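Local coordinates for protein acylneuraminate lyase (Mycoplasma synoviae, PDB 4N4P) that belongs to the dihydrodipicolinate synthetase family and folds as a TIM barrel with added C-terminal helices, found here as an assembly of four chains, at residues E38-D43 / V214-A219; K258-L263 / E288-K293. One frame throughout, in Å; residues are numbered along the deposited sequence.

Contact 1 of 2, residues E38-D43 / V214-A219; sequences EKQKVD and VNAKGA
Q40 and A216 carry most of this contact, their CA atoms 5.6 Å apart, and the amide of Q40 serves as its polar centre. CG stands anti to the carbonyl carbon and beside the backbone N (chi1 -59°), and a single bend at chi2 (-65°) brings OE1 to the helical segment V214-A219. There OE1 accepts a hydrogen bond from A216 N at 3.1 Å, with the donor nearly in line with the side-chain C=O. The tight part lies next to this bond. A216 CB points at the other segment and sits 3.3 Å from the backbone O of Q40, while V42 CG1 adds a looser apolar touch to the same methyl at 4.2 Å.

Away from the A216 methyl the contact is looser and is bridged by two waters. One molecule donates to Q40 OE1 (2.7 Å) and accepts from K217 N (2.8 Å), which gives OE1 a second donor and satisfies an N-H that has no bond to the preceding helical turn. A second water takes the N-H of Q40 NE2 at 3.0 Å and donates to V214 O, so both ends of the amide are gripped and its rotation is probably fixed. The N-H of G218, likewise without a bond to the turn before, is served locally by N215 OD1 in an Asx motif, the donor lying above the carbonyl plane. K217 is exposed, and its NZ is hydrogen-bonded to the backbone O of K296, outside the contact.

The contact joins the polypeptide leaving helix 26-39 to helix 212-227, on the outside of the barrel. V42 also packs on P12 and A216 on L10, both of strand 9-12, whereas V214 lies against helices 231-248 and 253-263.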
ATOM      1  N   GLU A  38      22.244 -25.722 -24.749  1.00 13.68           N
ATOM      2  CA  GLU A  38      23.316 -26.732 -24.671  1.00 14.36           C
ATOM      3  C   GLU A  38      24.013 -26.800 -23.334  1.00 14.85           C
ATOM      4  O   GLU A  38      24.455 -27.875 -22.922  1.00 15.30           O
ATOM      5  CB  GLU A  38      24.347 -26.493 -25.789  1.00 15.05           C
ATOM      6  CG  GLU A  38      23.736 -26.529 -27.177  1.00 14.52           C
ATOM      7  CD  GLU A  38      24.598 -25.840 -28.244  1.00 18.22           C
ATOM      8  OE1 GLU A  38      25.809 -25.629 -28.022  1.00 20.78           O
ATOM      9  OE2 GLU A  38      24.047 -25.487 -29.305  1.00 18.59           O
ATOM     10  N   LYS A  39      24.134 -25.652 -22.654  1.00 14.09           N
ATOM     11  CA  LYS A  39      24.859 -25.588 -21.392  1.00 13.53           C
ATOM     12  C   LYS A  39      23.916 -25.507 -20.207  1.00 12.80           C
ATOM     13  O   LYS A  39      24.121 -26.198 -19.209  1.00 13.41           O
ATOM     14  CB  LYS A  39      25.819 -24.383 -21.341  1.00 13.39           C
ATOM     15  CG  LYS A  39      26.979 -24.471 -22.349  1.00 15.01           C
ATOM     16  CD  LYS A  39      27.876 -25.674 -22.042  1.00 21.33           C
ATOM     17  CE  LYS A  39      29.095 -25.667 -22.959  1.00 24.56           C
ATOM     18  NZ  LYS A  39      28.701 -26.135 -24.303  1.00 29.27           N
ATOM     19  N   GLN A  40      22.913 -24.646 -20.289  1.00 11.06           N
ATOM     20  CA  GLN A  40      21.902 -24.643 -19.223  1.00 11.12           C
ATOM     21  C   GLN A  40      20.944 -25.831 -19.329  1.00 11.20           C
ATOM     22  O   GLN A  40      20.292 -26.204 -18.342  1.00 11.41           O
ATOM     23  CB  GLN A  40      21.151 -23.317 -19.188  1.00 11.24           C
ATOM     24  CG  GLN A  40      22.088 -22.129 -18.951  1.00 10.01           C
ATOM     25  CD  GLN A  40      22.718 -22.190 -17.592  1.00 12.39           C
ATOM     26  OE1 GLN A  40      22.019 -22.356 -16.579  1.00 11.95           O
ATOM     27  NE2 GLN A  40      24.045 -22.078 -17.543  1.00 12.43           N
ATOM     28  N   LYS A  41      20.846 -26.411 -20.526  1.00 10.62           N
ATOM     29  CA  LYS A  41      19.962 -27.567 -20.758  1.00 11.07           C
ATOM     30  C   LYS A  41      18.515 -27.284 -20.383  1.00 10.74           C
ATOM     31  O   LYS A  41      17.865 -28.094 -19.697  1.00 10.16           O
ATOM     32  CB  LYS A  41      20.474 -28.806 -19.984  1.00 11.67           C
ATOM     33  CG  LYS A  41      21.915 -29.219 -20.304  1.00 17.31           C
ATOM     34  CD  LYS A  41      21.981 -30.258 -21.415  1.00 28.41           C
ATOM     35  CE  LYS A  41      23.436 -30.674 -21.725  1.00 32.02           C
ATOM     36  NZ  LYS A  41      24.069 -31.421 -20.586  1.00 36.06           N
ATOM     37  N   VAL A  42      18.006 -26.132 -20.825  1.00  9.19           N
ATOM     38  CA  VAL A  42      16.660 -25.707 -20.460  1.00  9.23           C
ATOM     39  C   VAL A  42      15.608 -26.475 -21.277  1.00  8.88           C
ATOM     40  O   VAL A  42      15.910 -27.088 -22.319  1.00  8.36           O
ATOM     41  CB  VAL A  42      16.463 -24.170 -20.678  1.00  8.47           C
ATOM     42  CG1 VAL A  42      17.464 -23.403 -19.828  1.00 10.20           C
ATOM     43  CG2 VAL A  42      16.648 -23.797 -22.165  1.00  9.20           C
ATOM     44  N   ASP A  43      14.371 -26.424 -20.802  1.00  8.59           N
ATOM     45  CA  ASP A  43      13.271 -27.075 -21.491  1.00  8.37           C
ATOM     46  C   ASP A  43      12.636 -26.170 -22.535  1.00  8.61           C
ATOM     47  O   ASP A  43      11.981 -26.645 -23.473  1.00  8.21           O
ATOM     48  CB  ASP A  43      12.255 -27.526 -20.450  1.00  8.09           C
ATOM     49  CG  ASP A  43      12.871 -28.444 -19.442  1.00  9.70           C
ATOM     50  OD1 ASP A  43      13.094 -29.613 -19.818  1.00 11.18           O
ATOM     51  OD2 ASP A  43      13.183 -28.010 -18.291  1.00  8.62           O
ATOM     52  N   VAL A 214      21.140 -18.493 -15.987  1.00  7.69           N
ATOM     53  CA  VAL A 214      22.495 -18.903 -15.626  1.00  7.36           C
ATOM     54  C   VAL A 214      22.526 -19.936 -14.483  1.00  8.12           C
ATOM     55  O   VAL A 214      23.589 -20.478 -14.161  1.00  8.76           O
ATOM     56  CB  VAL A 214      23.428 -17.678 -15.302  1.00  7.14           C
ATOM     57  CG1 VAL A 214      23.498 -16.738 -16.509  1.00  8.26           C
ATOM     58  CG2 VAL A 214      22.929 -16.920 -14.042  1.00  6.40           C
ATOM     59  N   ASN A 215      21.366 -20.232 -13.902  1.00  7.96           N
ATOM     60  CA  ASN A 215      21.305 -21.227 -12.843  1.00  7.46           C
ATOM     61  C   ASN A 215      20.196 -22.245 -13.011  1.00  8.51           C
ATOM     62  O   ASN A 215      19.530 -22.630 -12.029  1.00  7.55           O
ATOM     63  CB  ASN A 215      21.248 -20.593 -11.449  1.00  7.90           C
ATOM     64  CG  ASN A 215      21.707 -21.544 -10.372  1.00  8.25           C
ATOM     65  OD1 ASN A 215      22.179 -22.659 -10.674  1.00  9.01           O
ATOM     66  ND2 ASN A 215      21.599 -21.121  -9.109  1.00  9.83           N
ATOM     67  N   ALA A 216      20.012 -22.718 -14.250  1.00  8.90           N
ATOM     68  CA  ALA A 216      19.069 -23.807 -14.492  1.00  9.74           C
ATOM     69  C   ALA A 216      19.439 -25.029 -13.658  1.00 10.63           C
ATOM     70  O   ALA A 216      18.559 -25.750 -13.210  1.00 10.51           O
ATOM     71  CB  ALA A 216      19.011 -24.176 -16.007  1.00 10.68           C
ATOM     72  N   LYS A 217      20.740 -25.261 -13.440  1.00 10.81           N
ATOM     73  CA  LYS A 217      21.155 -26.417 -12.646  1.00 11.38           C
ATOM     74  C   LYS A 217      20.572 -26.359 -11.215  1.00 10.04           C
ATOM     75  O   LYS A 217      20.047 -27.365 -10.704  1.00  9.23           O
ATOM     76  CB  LYS A 217      22.683 -26.531 -12.581  1.00 12.94           C
ATOM     77  CG  LYS A 217      23.173 -27.769 -11.833  1.00 16.36           C
ATOM     78  CD  LYS A 217      24.663 -28.000 -12.053  1.00 22.94           C
ATOM     79  CE  LYS A 217      25.484 -27.304 -11.011  1.00 27.69           C
ATOM     80  NZ  LYS A 217      26.883 -27.846 -11.026  1.00 32.38           N
ATOM     81  N   GLY A 218      20.676 -25.193 -10.593  1.00  8.51           N
ATOM     82  CA  GLY A 218      20.249 -24.973  -9.197  1.00  8.64           C
ATOM     83  C   GLY A 218      18.738 -25.056  -9.084  1.00  7.76           C
ATOM     84  O   GLY A 218      18.210 -25.622  -8.114  1.00  7.28           O
ATOM     85  N   ALA A 219      18.047 -24.590 -10.118  1.00  7.48           N
ATOM     86  CA  ALA A 219      16.570 -24.670 -10.137  1.00  7.86           C
ATOM     87  C   ALA A 219      16.086 -26.104 -10.388  1.00  8.24           C
ATOM     88  O   ALA A 219      15.155 -26.607  -9.698  1.00  7.00           O
ATOM     89  CB  ALA A 219      15.994 -23.695 -11.186  1.00  7.32           C
TER
HETATM   90  O   HOH W   1      22.925 -24.153 -14.803  1.00 14.02           O
HETATM   91  O   HOH W   2      25.667 -21.766 -15.034  1.00 18.22           O

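Contact 2 of 2, residues K258-L263 / E288-K293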
ATOM      1  N   LYS A 258      24.014 -10.849 -18.108  1.00  8.25           N
ATOM      2  CA  LYS A 258      24.843 -10.708 -19.311  1.00  9.00           C
ATOM      3  C   LYS A 258      26.316 -10.880 -18.974  1.00  9.07           C
ATOM      4  O   LYS A 258      27.029 -11.594 -19.676  1.00  9.87           O
ATOM      5  CB  LYS A 258      24.553  -9.379 -20.021  1.00  9.24           C
ATOM      6  CG  LYS A 258      23.239  -9.450 -20.843  1.00  8.88           C
ATOM      7  CD  LYS A 258      22.802  -8.091 -21.352  1.00 10.71           C
ATOM      8  CE  LYS A 258      21.459  -8.221 -22.095  1.00 10.03           C
ATOM      9  NZ  LYS A 258      21.047  -6.962 -22.868  1.00 11.30           N
ATOM     10  N   ALA A 259      26.752 -10.292 -17.863  1.00  8.89           N
ATOM     11  CA  ALA A 259      28.143 -10.433 -17.422  1.00  8.75           C
ATOM     12  C   ALA A 259      28.537 -11.872 -17.130  1.00  8.71           C
ATOM     13  O   ALA A 259      29.661 -12.314 -17.445  1.00  7.76           O
ATOM     14  CB  ALA A 259      28.405  -9.556 -16.196  1.00  8.34           C
ATOM     15  N   ILE A 260      27.612 -12.610 -16.516  1.00  8.46           N
ATOM     16  CA  ILE A 260      27.852 -14.031 -16.231  1.00  9.52           C
ATOM     17  C   ILE A 260      27.997 -14.801 -17.529  1.00 10.18           C
ATOM     18  O   ILE A 260      28.920 -15.597 -17.688  1.00 10.72           O
ATOM     19  CB  ILE A 260      26.783 -14.618 -15.289  1.00  9.20           C
ATOM     20  CG1 ILE A 260      26.934 -13.963 -13.905  1.00  8.86           C
ATOM     21  CG2 ILE A 260      26.919 -16.169 -15.202  1.00 11.25           C
ATOM     22  CD1 ILE A 260      25.703 -14.160 -12.966  1.00  7.34           C
ATOM     23  N   MET A 261      27.102 -14.542 -18.471  1.00 10.90           N
ATOM     24  CA  MET A 261      27.220 -15.168 -19.781  1.00 11.27           C
ATOM     25  C   MET A 261      28.541 -14.824 -20.447  1.00 11.62           C
ATOM     26  O   MET A 261      29.229 -15.740 -20.917  1.00 12.26           O
ATOM     27  CB  MET A 261      26.035 -14.822 -20.669  1.00 11.17           C
ATOM     28  CG  MET A 261      24.766 -15.481 -20.180  1.00 11.00           C
ATOM     29  SD  MET A 261      23.464 -15.213 -21.381  1.00 12.83           S
ATOM     30  CE  MET A 261      22.006 -15.793 -20.500  1.00 13.08           C
ATOM     31  N   ARG A 262      28.909 -13.537 -20.453  1.00 12.36           N
ATOM     32  CA  ARG A 262      30.199 -13.121 -21.045  1.00 13.45           C
ATOM     33  C   ARG A 262      31.378 -13.839 -20.411  1.00 13.47           C
ATOM     34  O   ARG A 262      32.305 -14.264 -21.110  1.00 13.92           O
ATOM     35  CB  ARG A 262      30.409 -11.609 -20.931  1.00 13.20           C
ATOM     36  CG  ARG A 262      29.438 -10.800 -21.787  1.00 13.29           C
ATOM     37  CD  ARG A 262      29.969  -9.379 -21.978  1.00 13.54           C
ATOM     38  NE  ARG A 262      30.250  -8.710 -20.711  1.00 12.06           N
ATOM     39  CZ  ARG A 262      29.342  -8.068 -19.969  1.00 13.22           C
ATOM     40  NH1 ARG A 262      28.049  -8.045 -20.323  1.00 14.05           N
ATOM     41  NH2 ARG A 262      29.720  -7.487 -18.836  1.00  9.69           N
ATOM     42  N   LEU A 263      31.350 -13.956 -19.085  1.00 13.65           N
ATOM     43  CA  LEU A 263      32.360 -14.705 -18.319  1.00 14.40           C
ATOM     44  C   LEU A 263      32.458 -16.161 -18.784  1.00 14.55           C
ATOM     45  O   LEU A 263      33.526 -16.764 -18.695  1.00 14.63           O
ATOM     46  CB  LEU A 263      32.044 -14.661 -16.816  1.00 13.98           C
ATOM     47  CG  LEU A 263      32.978 -15.392 -15.846  1.00 16.61           C
ATOM     48  CD1 LEU A 263      34.372 -14.738 -15.876  1.00 15.72           C
ATOM     49  CD2 LEU A 263      32.373 -15.386 -14.416  1.00 15.80           C
ATOM     50  N   GLU A 288      31.997 -13.254 -11.476  1.00 10.33           N
ATOM     51  CA  GLU A 288      32.836 -14.305 -10.894  1.00 10.23           C
ATOM     52  C   GLU A 288      32.349 -14.719  -9.533  1.00  9.94           C
ATOM     53  O   GLU A 288      32.285 -15.892  -9.259  1.00 10.97           O
ATOM     54  CB  GLU A 288      34.278 -13.842 -10.726  1.00 10.76           C
ATOM     55  CG  GLU A 288      34.988 -13.573 -12.020  1.00 14.23           C
ATOM     56  CD  GLU A 288      36.402 -13.073 -11.740  1.00 19.66           C
ATOM     57  OE1 GLU A 288      36.560 -11.901 -11.368  1.00 22.00           O
ATOM     58  OE2 GLU A 288      37.337 -13.865 -11.866  1.00 22.98           O
ATOM     59  N   PHE A 289      32.025 -13.747  -8.685  1.00  9.50           N
ATOM     60  CA  PHE A 289      31.463 -14.018  -7.342  1.00  8.74           C
ATOM     61  C   PHE A 289      30.248 -14.946  -7.427  1.00  8.34           C
ATOM     62  O   PHE A 289      30.199 -15.992  -6.758  1.00  8.72           O
ATOM     63  CB  PHE A 289      31.107 -12.694  -6.628  1.00  8.99           C
ATOM     64  CG  PHE A 289      30.141 -12.836  -5.465  1.00  7.91           C
ATOM     65  CD1 PHE A 289      30.487 -13.539  -4.317  1.00  8.68           C
ATOM     66  CD2 PHE A 289      28.881 -12.222  -5.523  1.00  7.80           C
ATOM     67  CE1 PHE A 289      29.577 -13.694  -3.261  1.00  9.55           C
ATOM     68  CE2 PHE A 289      27.967 -12.338  -4.465  1.00  8.13           C
ATOM     69  CZ  PHE A 289      28.319 -13.081  -3.323  1.00  8.98           C
ATOM     70  N   ILE A 290      29.270 -14.570  -8.246  1.00  7.06           N
ATOM     71  CA  ILE A 290      28.074 -15.444  -8.428  1.00  6.94           C
ATOM     72  C   ILE A 290      28.441 -16.834  -8.957  1.00  7.35           C
ATOM     73  O   ILE A 290      27.952 -17.857  -8.445  1.00  8.44           O
ATOM     74  CB  ILE A 290      27.037 -14.796  -9.344  1.00  6.07           C
ATOM     75  CG1 ILE A 290      26.553 -13.440  -8.768  1.00  5.37           C
ATOM     76  CG2 ILE A 290      25.819 -15.803  -9.659  1.00  7.82           C
ATOM     77  CD1 ILE A 290      25.801 -13.521  -7.413  1.00  9.19           C
ATOM     78  N   THR A 291      29.232 -16.857 -10.024  1.00  8.14           N
ATOM     79  CA  THR A 291      29.655 -18.104 -10.677  1.00  9.08           C
ATOM     80  C   THR A 291      30.360 -19.062  -9.713  1.00  7.67           C
ATOM     81  O   THR A 291      30.004 -20.252  -9.632  1.00  7.27           O
ATOM     82  CB  THR A 291      30.553 -17.807 -11.920  1.00  9.89           C
ATOM     83  OG1 THR A 291      29.784 -17.109 -12.900  1.00 10.59           O
ATOM     84  CG2 THR A 291      31.087 -19.076 -12.544  1.00 10.96           C
ATOM     85  N   ASP A 292      31.362 -18.557  -9.000  1.00  8.96           N
ATOM     86  CA  ASP A 292      32.141 -19.394  -8.097  1.00  8.92           C
ATOM     87  C   ASP A 292      31.313 -19.851  -6.903  1.00  9.23           C
ATOM     88  O   ASP A 292      31.483 -20.981  -6.432  1.00 10.34           O
ATOM     89  CB  ASP A 292      33.403 -18.666  -7.589  1.00  9.06           C
ATOM     90  CG  ASP A 292      34.355 -18.295  -8.712  1.00 12.04           C
ATOM     91  OD1 ASP A 292      34.257 -18.927  -9.795  1.00 12.01           O
ATOM     92  OD2 ASP A 292      35.172 -17.349  -8.518  1.00 12.17           O
ATOM     93  N   LYS A 293      30.439 -18.986  -6.398  1.00  8.28           N
ATOM     94  CA  LYS A 293      29.630 -19.344  -5.221  1.00  8.79           C
ATOM     95  C   LYS A 293      28.524 -20.344  -5.547  1.00 10.09           C
ATOM     96  O   LYS A 293      28.269 -21.296  -4.767  1.00 10.23           O
ATOM     97  CB  LYS A 293      29.038 -18.096  -4.528  1.00  9.12           C
ATOM     98  CG  LYS A 293      28.271 -18.411  -3.215  1.00 10.00           C
ATOM     99  CD  LYS A 293      27.978 -17.122  -2.426  1.00 11.60           C
ATOM    100  CE  LYS A 293      27.223 -17.399  -1.127  1.00 13.89           C
ATOM    101  NZ  LYS A 293      26.838 -16.049  -0.553  1.00 17.55           N
TER
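L263 and T291 point at each other tip to tip between two helices of the C-terminal extension that follows the eight-stranded TIM barrel in this family. The segments K258-L263 and E288-K293 cross at -69°, with their axes 9.8 Å apart at closest, and no hydrogen bond spans them; the contact therefore rests on van der Waals approaches, which bury 224 Å² in all. Its nearest CA pair is I260 and T291.

L263 reaches across because its CG lies anti to the backbone N (chi1 180°), which aims the isopropyl end at the opposite helix. Its CD2 comes within 3.5 Å of T291 OG1 and also rests 3.7 Å from the backbone N of E288. L263 and E288 run at about a right angle instead of end on: the aliphatic CG of E288 lies 4.0 Å from the same CD2, with CD1 of L263 only slightly farther off, so the leucine fork straddles a methylene while the carboxylate extends beyond it.

One turn earlier, I260 meets two neighbours in different ways. Against I290 it crosses at roughly a right angle, the outer methyl CD1 resting against CG2 of I290 at 3.7 Å. Against T291 it slides past in the opposite direction, its branch methyl CG2 lying 3.8 Å from OG1. I260 and I290 are buried, and helix 231-248 touches both, L248 meeting I260 and Y244 and D247 meeting I290.

T291 is buried as well, yet its hydroxyl is not left to these carbons. OG1 is hydrogen-bonded to the backbone O of A287, one turn back on its own helix, while the methyls L263 CD2 and I260 CG2 touch that same oxygen from across the interface.

From the N terminus, the chain passes strand 9-12 and helix 26-39 and reaches the first half of contact 1 at 38-43. It then runs through most of the barrel before 214-219 closes a loop of 170 residues, bringing the end of the helix after the first strand against the helix after the last. Contact 2 opens only afterwards and spans 24 residues, tying helix 253-263 to helix 280-294. The two loops are in series, neither nested nor crossed. Their centres lie 14 Å apart, and they meet directly where V214 CG1 packs on I260 CG2 at 3.7 Å, so helix 212-227 touches helix 253-263 of the C-terminal extension.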